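Local coordinates for magnesium transporter, putative (Shewanella oneidensis MR-1, PDB 3KXR), which probably transports cations, likely magnesium, across the membrane as an SLC41A-family protein, this chain being part of the N domain plus the CBS pair, at residues Ile19-Ser22 with Asp23-Pro26; Gln50-Glu53 with Asn54-Gly57. All blocks are in the same frame, centred on the assembly; numbering follows the deposited sequence.

How the contacts relate
From the N terminus, contact 1 comes first: 19-22 carries the last turn of helix 15-20 and the first residues beyond it. The loop 23-26 turns back on it before helix 27-36 begins, so a tight helix-to-helix turn is closed within eight residues. Helix 39-50 follows and runs straight into contact 2, where a beta turn from S52 to E55 leads on from the helix. The two contacts lie in series, neither nested nor crossed, with centres about 18 Å apart and nearest atoms about 6 Å apart. On the contact 1 side, I19 packs on helix 39-50, the helix that leads into contact 2; there I56 and Y51 pack against the second CBS range.

Contact 1 (Ile19-Ser22 with Asp23-Pro26); sequences IEWS and DYLP
W21 and Y24 lie across a tight turn, with CA atoms 5.4 Å apart, that links helix 15-20 to helix 27-36 in the MgtE N domain. W21 is the first residue to leave helical geometry, and its carbonyl O takes two backbone bonds at once. The Y24 N donor sits 3.0 Å from W21 O, above the carbonyl plane; the L25 N donor approaches W21 O almost head-on to the carbonyl, at 3.1 Å. The Y24 ring then meets W21 in a T-shaped stack, with planes at 83° and the tyrosine edge pointing at the five-membered ring of the indole. Its contact atom is Y24 CD2, 3.7 Å from W21 CD1, while D23 CB lies over one face of the tyrosine. L25 adds CD1 at 3.9 Å from W21 CB; with CG beside its own backbone N (chi1 -67°), its branch lies beside the W21 carbonyl O. A second subunit closes on the same surface: its R82 makes a cation-pi contact with W21, its F79 stacks edge-to-face on W21, and its R78 forms a salt bridge with E20. One water spans the turn, donating to E20 O at 2.8 Å and accepting from D23 N at 2.9 Å.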
loop_
_atom_site.group_PDB
_atom_site.type_symbol
_atom_site.label_atom_id
_atom_site.label_comp_id
_atom_site.label_asym_id
_atom_site.label_seq_id
_atom_site.Cartn_x
_atom_site.Cartn_y
_atom_site.Cartn_z
ATOM N N ILE A 19 -7.967 -18.060 -1.685
ATOM C CA ILE A 19 -7.797 -19.182 -0.759
ATOM C C ILE A 19 -8.407 -20.453 -1.319
ATOM O O ILE A 19 -7.771 -21.532 -1.349
ATOM C CB ILE A 19 -8.418 -18.888 0.630
ATOM C CG1 ILE A 19 -7.597 -17.826 1.368
ATOM C CG2 ILE A 19 -8.497 -20.162 1.479
ATOM C CD1 ILE A 19 -6.283 -18.344 1.949
ATOM N N GLU A 20 -9.628 -20.307 -1.805
ATOM C CA GLU A 20 -10.335 -21.436 -2.353
ATOM C C GLU A 20 -9.584 -22.000 -3.563
ATOM O O GLU A 20 -9.599 -23.207 -3.802
ATOM C CB GLU A 20 -11.721 -20.988 -2.750
ATOM C CG GLU A 20 -12.575 -22.076 -3.367
ATOM C CD GLU A 20 -13.668 -21.493 -4.216
ATOM O OE1 GLU A 20 -13.858 -20.255 -4.155
ATOM O OE2 GLU A 20 -14.330 -22.270 -4.951
ATOM N N TRP A 21 -8.902 -21.134 -4.300
ATOM C CA TRP A 21 -8.150 -21.551 -5.480
ATOM C C TRP A 21 -6.643 -21.664 -5.291
ATOM O O TRP A 21 -5.869 -21.571 -6.262
ATOM C CB TRP A 21 -8.476 -20.598 -6.610
ATOM C CG TRP A 21 -9.538 -21.130 -7.443
ATOM C CD1 TRP A 21 -10.390 -22.154 -7.140
ATOM C CD2 TRP A 21 -9.880 -20.693 -8.738
ATOM N NE1 TRP A 21 -11.229 -22.385 -8.177
ATOM C CE2 TRP A 21 -10.937 -21.501 -9.182
ATOM C CE3 TRP A 21 -9.383 -19.703 -9.584
ATOM C CZ2 TRP A 21 -11.521 -21.346 -10.438
ATOM C CZ3 TRP A 21 -9.962 -19.545 -10.844
ATOM C CH2 TRP A 21 -11.020 -20.356 -11.257
ATOM N N SER A 22 -6.237 -21.901 -4.046
ATOM C CA SER A 22 -4.818 -21.942 -3.710
ATOM C C SER A 22 -4.098 -23.120 -4.344
ATOM O O SER A 22 -2.938 -22.995 -4.659
ATOM C CB SER A 22 -4.575 -21.869 -2.192
ATOM O OG SER A 22 -5.071 -22.997 -1.518
ATOM N N ASP A 23 -4.782 -24.234 -4.603
ATOM C CA ASP A 23 -4.150 -25.339 -5.371
ATOM C C ASP A 23 -3.964 -25.065 -6.840
ATOM O O ASP A 23 -3.305 -25.840 -7.493
ATOM C CB ASP A 23 -4.946 -26.666 -5.248
ATOM C CG ASP A 23 -5.042 -27.174 -3.788
ATOM O OD1 ASP A 23 -4.174 -26.833 -2.949
ATOM O OD2 ASP A 23 -5.998 -27.893 -3.464
ATOM N N TYR A 24 -4.562 -24.010 -7.389
ATOM C CA TYR A 24 -4.626 -23.877 -8.842
ATOM C C TYR A 24 -3.980 -22.616 -9.385
ATOM O O TYR A 24 -3.662 -22.554 -10.551
ATOM C CB TYR A 24 -6.082 -23.936 -9.325
ATOM C CG TYR A 24 -6.877 -25.075 -8.753
ATOM C CD1 TYR A 24 -6.561 -26.369 -9.066
ATOM C CD2 TYR A 24 -7.956 -24.845 -7.889
ATOM C CE1 TYR A 24 -7.277 -27.425 -8.537
ATOM C CE2 TYR A 24 -8.683 -25.900 -7.362
ATOM C CZ TYR A 24 -8.332 -27.183 -7.682
ATOM O OH TYR A 24 -9.028 -28.254 -7.164
ATOM N N LEU A 25 -3.844 -21.586 -8.554
ATOM C CA LEU A 25 -3.203 -20.329 -8.953
ATOM C C LEU A 25 -1.734 -20.411 -8.596
ATOM O O LEU A 25 -1.419 -20.839 -7.499
ATOM C CB LEU A 25 -3.816 -19.161 -8.186
ATOM C CG LEU A 25 -5.273 -18.840 -8.519
ATOM C CD1 LEU A 25 -5.878 -17.868 -7.494
ATOM C CD2 LEU A 25 -5.403 -18.291 -9.946
ATOM N N PRO A 26 -0.836 -19.969 -9.499
ATOM C CA PRO A 26 0.583 -19.766 -9.181
ATOM C C PRO A 26 0.762 -18.788 -8.022
ATOM O O PRO A 26 -0.042 -17.839 -7.868
ATOM C CB PRO A 26 1.145 -19.124 -10.433
ATOM C CG PRO A 26 0.096 -19.248 -11.469
ATOM C CD PRO A 26 -1.197 -19.416 -10.812
HETATM O O HOH W 1 -7.498 -24.997 -4.058
#

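Contact 2 (Gln50-Glu53 with Asn54-Gly57); sequences QYSE and NEIG
The E55 carboxylate reaches back across the turn to S52, and S52 N donates to E55 OE1 at 2.9 Å. The bond is fairly straight, 159° at the hydrogen, and OE1 is met on its anti side, 25° out of the carboxylate plane. A backbone bond runs the other way, E55 N to S52 O at 3.0 Å, and closes a type I beta turn from S52 to E55 with E53 and N54 at its corner. Two bonds in opposite directions thus join the same pair of residues, one through main chain alone and one through the glutamate. The S52 hydroxyl adds a weak third: OG donates to E55 OE1 at 3.3 Å. CG of E55 points anti to its carbonyl carbon (chi1 -67°) and the chain is extended beyond it, which carries OE1 back to the start of the turn. There OE1 also lies in the plane of the Y51 ring, at its edge, 3.5 Å from Y51 CD2, and the two side chains cross at about a right angle. G57 CA sits over one face of that ring, 3.9 Å from its centroid, in a CH-pi contact, and Q50 CG covers the opposite face. I56 and G57 make backbone bonds to the second CBS range, I56 with T133 and G57 with A131, while I56 packs on L135, A138 and V163. Y51 O in turn accepts from R58 NE. A single carboxylate oxygen therefore gathers an amide N-H, a weakly bound hydroxyl and the edge of an aromatic ring, an environment that would probably stabilise its negative charge and tie the glutamate to the exit of helix 39-50.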
loop_
_atom_site.group_PDB
_atom_site.type_symbol
_atom_site.label_atom_id
_atom_site.label_comp_id
_atom_site.label_asym_id
_atom_site.label_seq_id
_atom_site.Cartn_x
_atom_site.Cartn_y
_atom_site.Cartn_z
ATOM N N GLN A 50 -4.751 -19.200 7.726
ATOM C CA GLN A 50 -4.313 -19.844 8.950
ATOM C C GLN A 50 -5.403 -20.688 9.570
ATOM O O GLN A 50 -5.102 -21.699 10.164
ATOM C CB GLN A 50 -3.826 -18.828 9.957
ATOM C CG GLN A 50 -3.252 -19.480 11.212
ATOM C CD GLN A 50 -2.705 -18.464 12.210
ATOM O OE1 GLN A 50 -2.783 -17.245 11.990
ATOM N NE2 GLN A 50 -2.158 -18.959 13.317
ATOM N N TYR A 51 -6.660 -20.277 9.440
ATOM C CA TYR A 51 -7.762 -20.943 10.135
ATOM C C TYR A 51 -8.735 -21.555 9.147
ATOM O O TYR A 51 -9.118 -20.929 8.157
ATOM C CB TYR A 51 -8.510 -19.963 11.071
ATOM C CG TYR A 51 -7.634 -19.400 12.170
ATOM C CD1 TYR A 51 -7.185 -18.074 12.137
ATOM C CD2 TYR A 51 -7.216 -20.204 13.225
ATOM C CE1 TYR A 51 -6.347 -17.567 13.148
ATOM C CE2 TYR A 51 -6.389 -19.702 14.250
ATOM C CZ TYR A 51 -5.955 -18.395 14.199
ATOM O OH TYR A 51 -5.133 -17.939 15.191
ATOM N N SER A 52 -9.156 -22.775 9.441
ATOM C CA SER A 52 -10.006 -23.532 8.534
ATOM C C SER A 52 -11.443 -23.078 8.699
ATOM O O SER A 52 -11.744 -22.242 9.555
ATOM C CB SER A 52 -9.857 -25.022 8.807
ATOM O OG SER A 52 -10.128 -25.288 10.171
ATOM N N GLU A 53 -12.325 -23.646 7.887
ATOM C CA GLU A 53 -13.657 -23.092 7.679
ATOM C C GLU A 53 -14.555 -23.131 8.889
ATOM O O GLU A 53 -15.508 -22.383 8.953
ATOM C CB GLU A 53 -14.355 -23.820 6.534
ATOM C CG GLU A 53 -14.715 -25.279 6.869
ATOM C CD GLU A 53 -15.337 -26.050 5.695
ATOM O OE1 GLU A 53 -15.700 -25.429 4.649
ATOM O OE2 GLU A 53 -15.456 -27.298 5.836
ATOM N N ASN A 54 -14.282 -24.006 9.836
ATOM C CA ASN A 54 -15.102 -24.062 11.031
ATOM C C ASN A 54 -14.359 -23.575 12.264
ATOM O O ASN A 54 -14.692 -23.975 13.366
ATOM C CB ASN A 54 -15.641 -25.490 11.239
ATOM C CG ASN A 54 -16.751 -25.570 12.317
ATOM O OD1 ASN A 54 -17.592 -24.669 12.452
ATOM N ND2 ASN A 54 -16.739 -26.650 13.092
ATOM N N GLU A 55 -13.373 -22.692 12.090
ATOM C CA GLU A 55 -12.662 -22.077 13.224
ATOM C C GLU A 55 -12.984 -20.605 13.292
ATOM O O GLU A 55 -12.882 -19.902 12.291
ATOM C CB GLU A 55 -11.149 -22.252 13.094
ATOM C CG GLU A 55 -10.678 -23.702 13.225
ATOM C CD GLU A 55 -9.145 -23.879 13.153
ATOM O OE1 GLU A 55 -8.481 -23.349 12.228
ATOM O OE2 GLU A 55 -8.595 -24.590 14.025
ATOM N N ILE A 56 -13.335 -20.109 14.473
ATOM C CA ILE A 56 -13.757 -18.719 14.574
ATOM C C ILE A 56 -12.630 -17.705 14.208
ATOM O O ILE A 56 -12.896 -16.572 13.739
ATOM C CB ILE A 56 -14.351 -18.430 15.952
ATOM C CG1 ILE A 56 -15.202 -17.146 15.889
ATOM C CG2 ILE A 56 -13.243 -18.371 17.047
ATOM C CD1 ILE A 56 -16.235 -17.129 14.775
ATOM N N GLY A 57 -11.375 -18.121 14.383
ATOM C CA GLY A 57 -10.240 -17.315 13.935
ATOM C C GLY A 57 -10.396 -16.756 12.521
ATOM O O GLY A 57 -9.973 -15.650 12.211
#